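Local coordinates for metallo-beta-lactamase domain-containing protein (Enterococcus faecalis, PDB 2AZ4) that is of unknown function but holds two zinc ions in a metallo-beta-lactamase-type domain and may act as an RNA-binding exonuclease, at residues E62-Y67 and Y73-A78; F34-E39 and N102-A107; L44-D49 and I55-V60; V25-A30 and I177-H182. All coordinates share one frame; numbering follows the deposited sequence.

Interaction 1 (E62-Y67 and Y73-A78); sequences ELKDLY and YEYHGA
Glu62 and Tyr73 meet where the long loop between helix 51-56 and strand 85-89 of the metallo-beta-lactamase-type domain doubles back on itself, bringing two irregular segments side by side. The polar contacts converge on two oxygens. Tyr73 OH donates to Glu62 OE2 at a very short 2.5 Å, the carboxylate turned 49° from the ring plane. Glu62 OE2 is also approached almost straight by His76 N, a weak bond at 3.5 Å, while Tyr73 OH weakly accepts from Leu63 N at 3.2 Å. The Glu62 chain bends at its second torsion (chi2 -100°), which brings its carboxylate back to the tyrosine hydroxyl. Among the aromatics, Tyr67 turns an edge to the face of Tyr73 in a T-shaped pair, planes at 88° and centroids 5.4 Å apart; Tyr67 OH itself bonds to Pro61 O. Ile51 and Ile55 of helix 51-56 pack against Tyr73. The third kind of contact is CH-pi, made by Lys64 on a face of Tyr75, the two side chains crossing nearly at right angles. Tyr75 OH accepts from Glu79 N. Beyond that ring, Lys64 NZ forms salt bridges with Asp65 and Asp82, the bond to Asp65 OD2 using the anti lone pair. Lys64 CB itself sits over the middle of the Tyr75 ring, 3.7 Å from its centroid.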
loop_
_atom_site.group_PDB
_atom_site.type_symbol
_atom_site.label_atom_id
_atom_site.label_comp_id
_atom_site.label_asym_id
_atom_site.label_seq_id
_atom_site.Cartn_x
_atom_site.Cartn_y
_atom_site.Cartn_z
ATOM N N GLU A 62 8.834 9.439 -18.688
ATOM C CA GLU A 62 8.324 10.222 -19.807
ATOM C C GLU A 62 7.181 9.460 -20.432
ATOM O O GLU A 62 7.352 8.302 -20.816
ATOM C CB GLU A 62 9.423 10.394 -20.865
ATOM C CG GLU A 62 10.595 11.229 -20.414
ATOM C CD GLU A 62 10.540 12.688 -20.919
ATOM O OE1 GLU A 62 11.580 13.371 -20.809
ATOM O OE2 GLU A 62 9.490 13.158 -21.424
ATOM N N LEU A 63 6.008 10.079 -20.526
ATOM C CA LEU A 63 4.836 9.374 -21.033
ATOM C C LEU A 63 4.075 10.279 -21.980
ATOM O O LEU A 63 3.930 11.467 -21.726
ATOM C CB LEU A 63 3.922 8.898 -19.895
ATOM C CG LEU A 63 4.401 7.823 -18.898
ATOM C CD1 LEU A 63 3.411 7.666 -17.723
ATOM C CD2 LEU A 63 4.609 6.483 -19.563
ATOM N N LYS A 64 3.577 9.708 -23.071
ATOM C CA LYS A 64 2.906 10.518 -24.073
ATOM C C LYS A 64 1.425 10.520 -23.791
ATOM O O LYS A 64 0.832 9.454 -23.622
ATOM C CB LYS A 64 3.191 9.981 -25.482
ATOM C CG LYS A 64 2.486 10.747 -26.594
ATOM C CD LYS A 64 2.664 10.028 -27.933
ATOM C CE LYS A 64 1.614 10.471 -28.946
ATOM N NZ LYS A 64 0.215 10.120 -28.530
ATOM N N ASP A 65 0.837 11.719 -23.761
ATOM C CA ASP A 65 -0.615 11.913 -23.655
ATOM C C ASP A 65 -1.255 11.116 -22.511
ATOM O O ASP A 65 -2.241 10.408 -22.698
ATOM C CB ASP A 65 -1.299 11.602 -24.991
ATOM C CG ASP A 65 -1.075 12.694 -26.036
ATOM O OD1 ASP A 65 -1.209 13.907 -25.719
ATOM O OD2 ASP A 65 -0.770 12.339 -27.196
ATOM N N LEU A 66 -0.655 11.227 -21.335
ATOM C CA LEU A 66 -1.159 10.612 -20.125
ATOM C C LEU A 66 -1.186 11.617 -18.968
ATOM O O LEU A 66 -2.129 11.625 -18.169
ATOM C CB LEU A 66 -0.344 9.352 -19.774
ATOM C CG LEU A 66 -0.993 8.358 -18.789
ATOM C CD1 LEU A 66 -2.195 7.626 -19.361
ATOM C CD2 LEU A 66 0.002 7.349 -18.218
ATOM N N TYR A 67 -0.175 12.475 -18.868
ATOM C CA TYR A 67 -0.163 13.436 -17.763
ATOM C C TYR A 67 -1.145 14.568 -18.063
ATOM O O TYR A 67 -1.424 14.845 -19.225
ATOM C CB TYR A 67 1.236 13.984 -17.473
ATOM C CG TYR A 67 2.234 12.950 -17.001
ATOM C CD1 TYR A 67 2.012 12.206 -15.827
ATOM C CD2 TYR A 67 3.403 12.719 -17.709
ATOM C CE1 TYR A 67 2.932 11.264 -15.405
ATOM C CE2 TYR A 67 4.333 11.767 -17.285
ATOM C CZ TYR A 67 4.094 11.053 -16.140
ATOM O OH TYR A 67 5.022 10.129 -15.707
ATOM N N TYR A 73 3.675 19.823 -19.324
ATOM C CA TYR A 73 4.751 18.879 -19.589
ATOM C C TYR A 73 4.746 18.601 -21.086
ATOM O O TYR A 73 3.686 18.446 -21.683
ATOM C CB TYR A 73 4.525 17.592 -18.790
ATOM C CG TYR A 73 5.199 16.379 -19.367
ATOM C CD1 TYR A 73 6.554 16.139 -19.133
ATOM C CD2 TYR A 73 4.489 15.472 -20.156
ATOM C CE1 TYR A 73 7.186 15.025 -19.668
ATOM C CE2 TYR A 73 5.114 14.358 -20.701
ATOM C CZ TYR A 73 6.455 14.136 -20.438
ATOM O OH TYR A 73 7.079 13.039 -20.969
ATOM N N GLU A 74 5.923 18.555 -21.695
ATOM C CA GLU A 74 6.022 18.228 -23.119
ATOM C C GLU A 74 6.746 16.896 -23.291
ATOM O O GLU A 74 7.931 16.780 -22.951
ATOM C CB GLU A 74 6.754 19.341 -23.889
ATOM C CG GLU A 74 6.503 19.279 -25.411
ATOM C CD GLU A 74 6.825 20.591 -26.137
ATOM O OE1 GLU A 74 7.685 21.371 -25.651
ATOM O OE2 GLU A 74 6.204 20.833 -27.207
ATOM N N TYR A 75 6.022 15.893 -23.792
ATOM C CA TYR A 75 6.600 14.567 -24.000
ATOM C C TYR A 75 7.670 14.548 -25.074
ATOM O O TYR A 75 7.451 15.034 -26.184
ATOM C CB TYR A 75 5.546 13.522 -24.362
ATOM C CG TYR A 75 6.160 12.185 -24.732
ATOM C CD1 TYR A 75 6.600 11.299 -23.748
ATOM C CD2 TYR A 75 6.328 11.820 -26.060
ATOM C CE1 TYR A 75 7.176 10.083 -24.081
ATOM C CE2 TYR A 75 6.904 10.623 -26.401
ATOM C CZ TYR A 75 7.319 9.755 -25.415
ATOM O OH TYR A 75 7.876 8.554 -25.775
ATOM N N HIS A 76 8.805 13.953 -24.724
ATOM C CA HIS A 76 9.844 13.616 -25.690
ATOM C C HIS A 76 10.307 12.172 -25.534
ATOM O O HIS A 76 10.660 11.710 -24.436
ATOM C CB HIS A 76 10.995 14.629 -25.627
ATOM C CG HIS A 76 10.564 16.017 -26.000
ATOM N ND1 HIS A 76 9.888 16.291 -27.173
ATOM C CD2 HIS A 76 10.643 17.190 -25.328
ATOM C CE1 HIS A 76 9.597 17.580 -27.221
ATOM N NE2 HIS A 76 10.048 18.150 -26.116
ATOM N N GLY A 77 10.246 11.443 -26.639
ATOM C CA GLY A 77 10.618 10.039 -26.631
ATOM C C GLY A 77 10.213 9.378 -27.924
ATOM O O GLY A 77 9.821 10.053 -28.877
ATOM N N ALA A 78 10.286 8.051 -27.936
ATOM C CA ALA A 78 10.102 7.263 -29.151
ATOM C C ALA A 78 8.641 7.005 -29.506
ATOM O O ALA A 78 8.351 6.590 -30.630
ATOM C CB ALA A 78 10.856 5.927 -29.027
#

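Interaction 2 (F34-E39 and N102-A107); sequences FDFGTE and NYLDPA
Phe36 and Leu104 make a small contact, apolar between its side chains, that joins the loop after strand 30-34 to the loop leading from helix 95-98 to strand 110-113. The tight part is a single corner of the phenyl ring: Phe36 CE2 lies 3.7 Å from Leu104 CB, and Phe36 CZ is 4.0 Å from Leu104 CD1. The side chains meet at about a right angle. CG of Leu104 is anti to its backbone N (chi1 -178°), which sets its CD1 branch beside Phe36 CZ. Val88 of strand 85-89 touches both residues and Met100 packs on Phe36, so this end is buried. Beyond Leu104 the chain runs out to the surface: Pro106 and Ala107 are exposed, and Asp105 closes an Asx turn there, in which Ala107 N donates to Asp105 OD1 at 3.1 Å from above the carboxylate plane. Next to Phe36, Asp35 follows a cis peptide and hydrogen-bonds through OD2 to ND1 of the zinc ligand His97, a second-shell link to the metal site; the Phe36 side chain itself is about 7 Å from that of His97. No hydrogen bond joins the two segments, so their direct contact rests on the fit of ring and leucine, while polar ties such as Asp35 to His97 and the Leu104 carbonyl to Arg142 run to other parts of the domain.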
loop_
_atom_site.group_PDB
_atom_site.type_symbol
_atom_site.label_atom_id
_atom_site.label_comp_id
_atom_site.label_asym_id
_atom_site.label_seq_id
_atom_site.Cartn_x
_atom_site.Cartn_y
_atom_site.Cartn_z
ATOM N N PHE A 34 -0.385 0.781 -15.110
ATOM C CA PHE A 34 -0.480 0.399 -13.692
ATOM C C PHE A 34 0.939 0.254 -13.151
ATOM O O PHE A 34 1.829 -0.171 -13.875
ATOM C CB PHE A 34 -1.227 -0.935 -13.511
ATOM C CG PHE A 34 -0.726 -2.049 -14.410
ATOM C CD1 PHE A 34 -1.291 -2.259 -15.672
ATOM C CD2 PHE A 34 0.316 -2.884 -13.996
ATOM C CE1 PHE A 34 -0.831 -3.260 -16.507
ATOM C CE2 PHE A 34 0.776 -3.914 -14.829
ATOM C CZ PHE A 34 0.216 -4.095 -16.079
ATOM N N ASP A 35 1.183 0.641 -11.900
ATOM C CA ASP A 35 0.301 1.508 -11.123
ATOM C C ASP A 35 0.651 2.962 -11.471
ATOM O O ASP A 35 0.839 3.275 -12.654
ATOM C CB ASP A 35 0.469 1.194 -9.623
ATOM C CG ASP A 35 -0.071 -0.189 -9.261
ATOM O OD1 ASP A 35 -1.160 -0.552 -9.775
ATOM O OD2 ASP A 35 0.555 -0.909 -8.445
ATOM N N PHE A 36 0.731 3.847 -10.473
ATOM C CA PHE A 36 0.947 5.279 -10.732
ATOM C C PHE A 36 1.567 6.030 -9.528
ATOM O O PHE A 36 1.058 7.065 -9.106
ATOM C CB PHE A 36 -0.378 5.947 -11.156
ATOM C CG PHE A 36 -0.209 6.957 -12.252
ATOM C CD1 PHE A 36 0.114 6.543 -13.545
ATOM C CD2 PHE A 36 -0.349 8.305 -11.999
ATOM C CE1 PHE A 36 0.283 7.462 -14.571
ATOM C CE2 PHE A 36 -0.183 9.252 -13.028
ATOM C CZ PHE A 36 0.141 8.829 -14.309
ATOM N N GLY A 37 2.640 5.469 -8.966
ATOM C CA GLY A 37 3.402 6.125 -7.927
ATOM C C GLY A 37 4.669 6.667 -8.540
ATOM O O GLY A 37 4.849 6.618 -9.762
ATOM N N THR A 38 5.536 7.209 -7.705
ATOM C CA THR A 38 6.832 7.689 -8.160
ATOM C C THR A 38 7.886 6.767 -7.601
ATOM O O THR A 38 7.639 6.066 -6.613
ATOM C CB THR A 38 7.122 9.165 -7.705
ATOM O OG1 THR A 38 7.409 9.197 -6.302
ATOM C CG2 THR A 38 5.940 10.063 -7.992
ATOM N N GLU A 39 9.061 6.745 -8.228
ATOM C CA GLU A 39 10.220 6.114 -7.578
ATOM C C GLU A 39 10.676 6.992 -6.418
ATOM O O GLU A 39 10.355 8.195 -6.384
ATOM C CB GLU A 39 11.361 5.883 -8.576
ATOM C CG GLU A 39 10.987 4.918 -9.704
ATOM C CD GLU A 39 12.170 4.572 -10.627
ATOM O OE1 GLU A 39 13.327 4.843 -10.239
ATOM O OE2 GLU A 39 11.941 4.058 -11.756
ATOM N N ASN A 102 -2.690 12.417 -8.915
ATOM C CA ASN A 102 -3.232 13.750 -9.221
ATOM C C ASN A 102 -2.641 14.355 -10.488
ATOM O O ASN A 102 -3.193 15.317 -11.038
ATOM C CB ASN A 102 -3.062 14.731 -8.071
ATOM C CG ASN A 102 -4.037 14.486 -6.933
ATOM O OD1 ASN A 102 -3.775 14.873 -5.778
ATOM N ND2 ASN A 102 -5.170 13.905 -7.242
ATOM N N TYR A 103 -1.531 13.785 -10.954
ATOM C CA TYR A 103 -0.947 14.218 -12.235
ATOM C C TYR A 103 -1.544 13.500 -13.447
ATOM O O TYR A 103 -1.261 13.855 -14.601
ATOM C CB TYR A 103 0.575 14.035 -12.222
ATOM C CG TYR A 103 1.334 15.087 -11.441
ATOM C CD1 TYR A 103 0.687 16.201 -10.873
ATOM C CD2 TYR A 103 2.714 14.967 -11.271
ATOM C CE1 TYR A 103 1.421 17.175 -10.154
ATOM C CE2 TYR A 103 3.443 15.921 -10.579
ATOM C CZ TYR A 103 2.804 17.014 -10.021
ATOM O OH TYR A 103 3.577 17.940 -9.333
ATOM N N LEU A 104 -2.340 12.475 -13.191
ATOM C CA LEU A 104 -3.025 11.758 -14.266
ATOM C C LEU A 104 -4.098 12.643 -14.900
ATOM O O LEU A 104 -4.967 13.161 -14.213
ATOM C CB LEU A 104 -3.642 10.447 -13.763
ATOM C CG LEU A 104 -4.345 9.585 -14.836
ATOM C CD1 LEU A 104 -3.429 9.133 -16.026
ATOM C CD2 LEU A 104 -5.114 8.392 -14.248
ATOM N N ASP A 105 -4.013 12.819 -16.212
ATOM C CA ASP A 105 -5.051 13.488 -17.002
ATOM C C ASP A 105 -6.484 13.167 -16.503
ATOM O O ASP A 105 -6.930 12.022 -16.566
ATOM C CB ASP A 105 -4.882 13.068 -18.465
ATOM C CG ASP A 105 -5.741 13.862 -19.422
ATOM O OD1 ASP A 105 -6.625 14.592 -18.952
ATOM O OD2 ASP A 105 -5.558 13.708 -20.656
ATOM N N PRO A 106 -7.213 14.190 -16.005
ATOM C CA PRO A 106 -8.613 14.058 -15.566
ATOM C C PRO A 106 -9.505 13.291 -16.539
ATOM O O PRO A 106 -10.401 12.565 -16.099
ATOM C CB PRO A 106 -9.098 15.519 -15.450
ATOM C CG PRO A 106 -7.860 16.340 -15.368
ATOM C CD PRO A 106 -6.685 15.557 -15.830
ATOM N N ALA A 107 -9.270 13.451 -17.842
ATOM C CA ALA A 107 -10.025 12.729 -18.885
ATOM C C ALA A 107 -9.721 11.227 -18.967
ATOM O O ALA A 107 -10.502 10.447 -19.519
ATOM C CB ALA A 107 -9.814 13.395 -20.249
#

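Interaction 3 (L44-D49 and I55-V60); sequences LDLPDD and INNRLV
Asn57 ND2 packs against both methyls of Leu46, CD2 at 3.3 Å and CD1 at 3.6 Å, and hydrogen-bonds to Thr53 O. The asparagine is the first residue beyond helix 51-56, which ends in a Schellman motif: Arg58, with positive phi, is the C-prime residue, Leu59 N bonds back to Leu54 O, and Arg58 N reaches Ile55 O at 2.8 Å. Leu46 belongs to the loop leading into the same helix, so the contact folds the approach to the helix against its exit. Leu46 and Asn57 extend from opposite directions. CG of Asn57 stands beside its backbone N (chi1 -77°); Asn57 OD1 also touches Leu46 CD2 and lies a loose 4.2 Å from Leu44 CD2. At the helix start, Asp48 OD1 accepts from both Thr53 OG1 and His50 N, while Thr53 also touches Leu46. Buried Leu59, resting on Leu54, supplies the inner, apolar end of the contact. It meets Leu46 tip to tip, Leu46 CD1 and Leu59 CD1 pressed to 3.4 Å, closer than ordinary van der Waals packing.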
loop_
_atom_site.group_PDB
_atom_site.type_symbol
_atom_site.label_atom_id
_atom_site.label_comp_id
_atom_site.label_asym_id
_atom_site.label_seq_id
_atom_site.Cartn_x
_atom_site.Cartn_y
_atom_site.Cartn_z
ATOM N N LEU A 44 18.821 11.249 -2.971
ATOM C CA LEU A 44 18.511 12.443 -3.734
ATOM C C LEU A 44 17.607 13.352 -2.914
ATOM O O LEU A 44 16.657 12.891 -2.265
ATOM C CB LEU A 44 17.796 12.067 -5.033
ATOM C CG LEU A 44 18.432 12.226 -6.419
ATOM C CD1 LEU A 44 19.930 11.896 -6.468
ATOM C CD2 LEU A 44 17.649 11.390 -7.440
ATOM N N ASP A 45 17.914 14.643 -2.920
ATOM C CA ASP A 45 17.015 15.617 -2.307
ATOM C C ASP A 45 16.599 16.587 -3.388
ATOM O O ASP A 45 17.437 17.094 -4.132
ATOM C CB ASP A 45 17.678 16.308 -1.111
ATOM C CG ASP A 45 17.867 15.364 0.078
ATOM O OD1 ASP A 45 16.853 14.820 0.592
ATOM O OD2 ASP A 45 19.035 15.164 0.493
ATOM N N LEU A 46 15.295 16.782 -3.503
ATOM C CA LEU A 46 14.710 17.622 -4.525
ATOM C C LEU A 46 13.913 18.725 -3.858
ATOM O O LEU A 46 13.316 18.480 -2.818
ATOM C CB LEU A 46 13.785 16.791 -5.409
ATOM C CG LEU A 46 14.374 15.593 -6.173
ATOM C CD1 LEU A 46 13.366 15.152 -7.206
ATOM C CD2 LEU A 46 15.711 15.932 -6.836
ATOM N N PRO A 47 13.909 19.942 -4.449
ATOM C CA PRO A 47 13.235 21.078 -3.826
ATOM C C PRO A 47 11.712 21.056 -3.956
ATOM O O PRO A 47 11.031 21.820 -3.258
ATOM C CB PRO A 47 13.805 22.280 -4.586
ATOM C CG PRO A 47 14.137 21.753 -5.937
ATOM C CD PRO A 47 14.580 20.328 -5.710
ATOM N N ASP A 48 11.188 20.203 -4.839
ATOM C CA ASP A 48 9.750 20.178 -5.168
ATOM C C ASP A 48 9.345 18.890 -5.913
ATOM O O ASP A 48 10.207 18.090 -6.287
ATOM C CB ASP A 48 9.352 21.424 -5.981
ATOM C CG ASP A 48 10.036 21.498 -7.336
ATOM O OD1 ASP A 48 9.785 20.635 -8.208
ATOM O OD2 ASP A 48 10.826 22.445 -7.559
ATOM N N ASP A 49 8.037 18.703 -6.103
ATOM C CA ASP A 49 7.462 17.562 -6.832
ATOM C C ASP A 49 6.835 17.984 -8.156
ATOM O O ASP A 49 5.994 17.263 -8.718
ATOM C CB ASP A 49 6.385 16.888 -5.994
ATOM C CG ASP A 49 6.950 15.918 -4.951
ATOM O OD1 ASP A 49 8.016 15.314 -5.166
ATOM O OD2 ASP A 49 6.297 15.726 -3.910
ATOM N N ILE A 55 10.551 14.347 -13.687
ATOM C CA ILE A 55 10.999 13.859 -14.981
ATOM C C ILE A 55 12.543 13.915 -15.042
ATOM O O ILE A 55 13.197 12.882 -15.235
ATOM C CB ILE A 55 10.316 14.654 -16.143
ATOM C CG1 ILE A 55 8.865 14.183 -16.319
ATOM C CG2 ILE A 55 11.083 14.497 -17.455
ATOM C CD1 ILE A 55 8.724 12.727 -16.707
ATOM N N ASN A 56 13.096 15.109 -14.807
ATOM C CA ASN A 56 14.549 15.364 -14.836
ATOM C C ASN A 56 15.349 14.461 -13.899
ATOM O O ASN A 56 16.500 14.151 -14.148
ATOM C CB ASN A 56 14.839 16.824 -14.485
ATOM C CG ASN A 56 14.431 17.798 -15.588
ATOM O OD1 ASN A 56 14.060 17.397 -16.687
ATOM N ND2 ASN A 56 14.510 19.092 -15.294
ATOM N N ASN A 57 14.735 14.060 -12.801
ATOM C CA ASN A 57 15.395 13.187 -11.844
ATOM C C ASN A 57 15.026 11.728 -12.001
ATOM O O ASN A 57 15.380 10.894 -11.159
ATOM C CB ASN A 57 15.132 13.688 -10.428
ATOM C CG ASN A 57 15.978 14.894 -10.093
ATOM O OD1 ASN A 57 17.178 14.763 -9.866
ATOM N ND2 ASN A 57 15.365 16.083 -10.085
ATOM N N ARG A 58 14.304 11.428 -13.078
ATOM C CA ARG A 58 13.935 10.058 -13.411
ATOM C C ARG A 58 13.068 9.387 -12.344
ATOM O O ARG A 58 13.064 8.160 -12.232
ATOM C CB ARG A 58 15.204 9.231 -13.649
ATOM C CG ARG A 58 15.120 8.170 -14.689
ATOM C CD ARG A 58 15.836 6.925 -14.148
ATOM N NE ARG A 58 16.751 6.324 -15.108
ATOM C CZ ARG A 58 17.442 5.209 -14.880
ATOM N NH1 ARG A 58 17.335 4.569 -13.715
ATOM N NH2 ARG A 58 18.235 4.738 -15.819
ATOM N N LEU A 59 12.314 10.170 -11.567
ATOM C CA LEU A 59 11.448 9.556 -10.560
ATOM C C LEU A 59 10.095 9.136 -11.144
ATOM O O LEU A 59 9.404 8.275 -10.599
ATOM C CB LEU A 59 11.306 10.456 -9.329
ATOM C CG LEU A 59 12.667 10.797 -8.745
ATOM C CD1 LEU A 59 12.512 11.955 -7.794
ATOM C CD2 LEU A 59 13.275 9.572 -8.015
ATOM N N VAL A 60 9.730 9.746 -12.268
ATOM C CA VAL A 60 8.541 9.337 -12.996
ATOM C C VAL A 60 8.986 9.171 -14.446
ATOM O O VAL A 60 9.976 9.778 -14.849
ATOM C CB VAL A 60 7.369 10.381 -12.862
ATOM C CG1 VAL A 60 7.099 10.685 -11.420
ATOM C CG2 VAL A 60 7.678 11.684 -13.605
#

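Interaction 4 (V25-A30 and I177-H182); sequences VAYKDA and IRTPDH
Tyr27 lays one face of its ring against Thr179 and Pro180. Pro180 CD approaches Tyr27 CE2 to 3.5 Å and stands 3.9 Å from the ring centroid, while Thr179 CB lies 4.2 Å from that centroid; both are CH-pi contacts. The methyl CG2 of Thr179 also touches Tyr27 CB at 3.7 Å. Deeper in, the methyls Val25 CG1 and Ile177 CG2 meet at 4.1 Å as the two side chains cross obliquely. Strand 22-27 and strand 173-179 belong to the two different mixed sheets of the metallo-beta-lactamase fold; these pairs help fill the interface between the sheets, and no hydrogen bond joins segment 25-30 to segment 177-182. Each segment turns in a two-residue hairpin loop, type II' from Tyr27 to Ala30 and type I from Thr179 to His182. Tyr27 projects at its turn with CG anti to the backbone N (chi1 -177°), and Lys28 CG lies over its opposite face, 3.8 Å above the plane. Around this shell, Thr179 OG1 is hydrogen-bonded to Thr7 OG1 of strand 7-13, whose side chain touches both Val25 and Tyr27. Ile158 packs on Tyr27 and Ile177; Lys28 NZ forms a salt bridge with Glu157.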
loop_
_atom_site.group_PDB
_atom_site.type_symbol
_atom_site.label_atom_id
_atom_site.label_comp_id
_atom_site.label_asym_id
_atom_site.label_seq_id
_atom_site.Cartn_x
_atom_site.Cartn_y
_atom_site.Cartn_z
ATOM N N VAL A 25 0.505 -1.754 -21.038
ATOM C CA VAL A 25 0.103 -2.853 -21.892
ATOM C C VAL A 25 -0.697 -2.236 -23.017
ATOM O O VAL A 25 -1.686 -1.547 -22.769
ATOM C CB VAL A 25 -0.723 -3.940 -21.154
ATOM C CG1 VAL A 25 -1.117 -5.055 -22.137
ATOM C CG2 VAL A 25 0.097 -4.548 -20.014
ATOM N N ALA A 26 -0.240 -2.451 -24.247
ATOM C CA ALA A 26 -0.874 -1.864 -25.438
ATOM C C ALA A 26 -1.245 -2.905 -26.493
ATOM O O ALA A 26 -0.496 -3.856 -26.740
ATOM C CB ALA A 26 0.025 -0.822 -26.050
ATOM N N TYR A 27 -2.405 -2.684 -27.106
ATOM C CA TYR A 27 -2.964 -3.529 -28.147
ATOM C C TYR A 27 -3.871 -2.678 -29.038
ATOM O O TYR A 27 -4.843 -2.084 -28.553
ATOM C CB TYR A 27 -3.804 -4.666 -27.556
ATOM C CG TYR A 27 -4.339 -5.613 -28.615
ATOM C CD1 TYR A 27 -3.504 -6.563 -29.207
ATOM C CD2 TYR A 27 -5.671 -5.559 -29.023
ATOM C CE1 TYR A 27 -3.979 -7.441 -30.179
ATOM C CE2 TYR A 27 -6.156 -6.423 -30.009
ATOM C CZ TYR A 27 -5.296 -7.368 -30.575
ATOM O OH TYR A 27 -5.765 -8.244 -31.522
ATOM N N LYS A 28 -3.548 -2.658 -30.333
ATOM C CA LYS A 28 -4.213 -1.812 -31.339
ATOM C C LYS A 28 -4.264 -0.363 -30.853
ATOM O O LYS A 28 -3.233 0.184 -30.482
ATOM C CB LYS A 28 -5.596 -2.351 -31.736
ATOM C CG LYS A 28 -5.568 -3.657 -32.523
ATOM C CD LYS A 28 -6.991 -4.097 -32.815
ATOM C CE LYS A 28 -7.059 -5.102 -33.942
ATOM N NZ LYS A 28 -8.483 -5.536 -34.164
ATOM N N ASP A 29 -5.444 0.249 -30.842
ATOM C CA ASP A 29 -5.577 1.627 -30.375
ATOM C C ASP A 29 -5.964 1.767 -28.893
ATOM O O ASP A 29 -6.492 2.814 -28.471
ATOM C CB ASP A 29 -6.543 2.410 -31.267
ATOM C CG ASP A 29 -7.926 1.811 -31.312
ATOM O OD1 ASP A 29 -8.172 0.755 -30.683
ATOM O OD2 ASP A 29 -8.780 2.418 -32.003
ATOM N N ALA A 30 -5.681 0.734 -28.104
ATOM C CA ALA A 30 -5.886 0.838 -26.668
ATOM C C ALA A 30 -4.619 0.565 -25.865
ATOM O O ALA A 30 -3.735 -0.208 -26.288
ATOM C CB ALA A 30 -7.045 -0.073 -26.210
ATOM N N ILE A 177 -4.992 -9.610 -17.160
ATOM C CA ILE A 177 -5.106 -8.804 -18.379
ATOM C C ILE A 177 -5.190 -9.666 -19.641
ATOM O O ILE A 177 -4.309 -10.471 -19.896
ATOM C CB ILE A 177 -3.912 -7.813 -18.457
ATOM C CG1 ILE A 177 -3.932 -6.876 -17.243
ATOM C CG2 ILE A 177 -3.931 -6.983 -19.778
ATOM C CD1 ILE A 177 -2.521 -6.451 -16.765
ATOM N N ARG A 178 -6.247 -9.496 -20.429
ATOM C CA ARG A 178 -6.355 -10.260 -21.658
ATOM C C ARG A 178 -6.495 -9.379 -22.889
ATOM O O ARG A 178 -7.250 -8.403 -22.878
ATOM C CB ARG A 178 -7.508 -11.270 -21.574
ATOM C CG ARG A 178 -7.198 -12.398 -20.604
ATOM C CD ARG A 178 -8.358 -13.345 -20.532
ATOM N NE ARG A 178 -8.638 -13.771 -19.166
ATOM C CZ ARG A 178 -8.229 -14.915 -18.624
ATOM N NH1 ARG A 178 -7.490 -15.770 -19.321
ATOM N NH2 ARG A 178 -8.558 -15.192 -17.369
ATOM N N THR A 179 -5.716 -9.711 -23.918
ATOM C CA THR A 179 -5.987 -9.292 -25.300
ATOM C C THR A 179 -6.413 -10.568 -26.047
ATOM O O THR A 179 -6.294 -11.671 -25.488
ATOM C CB THR A 179 -4.754 -8.655 -25.949
ATOM O OG1 THR A 179 -3.687 -9.610 -26.017
ATOM C CG2 THR A 179 -4.274 -7.464 -25.126
ATOM N N PRO A 180 -6.937 -10.446 -27.285
ATOM C CA PRO A 180 -7.429 -11.669 -27.949
ATOM C C PRO A 180 -6.458 -12.871 -27.996
ATOM O O PRO A 180 -6.909 -14.008 -27.972
ATOM C CB PRO A 180 -7.777 -11.175 -29.350
ATOM C CG PRO A 180 -8.175 -9.739 -29.113
ATOM C CD PRO A 180 -7.155 -9.258 -28.128
ATOM N N ASP A 181 -5.153 -12.644 -28.015
ATOM C CA ASP A 181 -4.230 -13.775 -28.089
ATOM C C ASP A 181 -3.417 -14.014 -26.831
ATOM O O ASP A 181 -2.667 -14.988 -26.774
ATOM C CB ASP A 181 -3.261 -13.606 -29.263
ATOM C CG ASP A 181 -3.935 -13.765 -30.629
ATOM O OD1 ASP A 181 -5.064 -14.308 -30.724
ATOM O OD2 ASP A 181 -3.314 -13.337 -31.625
ATOM N N HIS A 182 -3.527 -13.122 -25.836
ATOM C CA HIS A 182 -2.658 -13.206 -24.659
ATOM C C HIS A 182 -3.324 -12.984 -23.320
ATOM O O HIS A 182 -4.324 -12.265 -23.208
ATOM C CB HIS A 182 -1.465 -12.260 -24.799
ATOM C CG HIS A 182 -0.695 -12.476 -26.054
ATOM N ND1 HIS A 182 0.251 -13.472 -26.184
ATOM C CD2 HIS A 182 -0.760 -11.853 -27.255
ATOM C CE1 HIS A 182 0.751 -13.438 -27.406
ATOM N NE2 HIS A 182 0.158 -12.464 -28.074
#

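In the fold
Interactions 2 and 4 are buried and apolar between their side chains, whereas 1 and 3 are only partly buried and involve polar groups. Interaction 4 joins the two mixed sheets at their hairpin end; Phe34, at the start of segment 34-39, packs on both Val25 and Ile177 and so connects it to interaction 2, which lies close to the zinc site. Interactions 1 and 3 share helix 51-56, with Ile55 touching Glu62 and Tyr73. Backbone and side-chain bonds tie these loops to interaction 2: Leu66 O to Asp105 N, Leu59 O to Glu39 N and Asp49 O to Tyr103 OH. Among the four, only interaction 1 has hydrogen bonds across its segments; interaction 4 touches neither 1 nor 3.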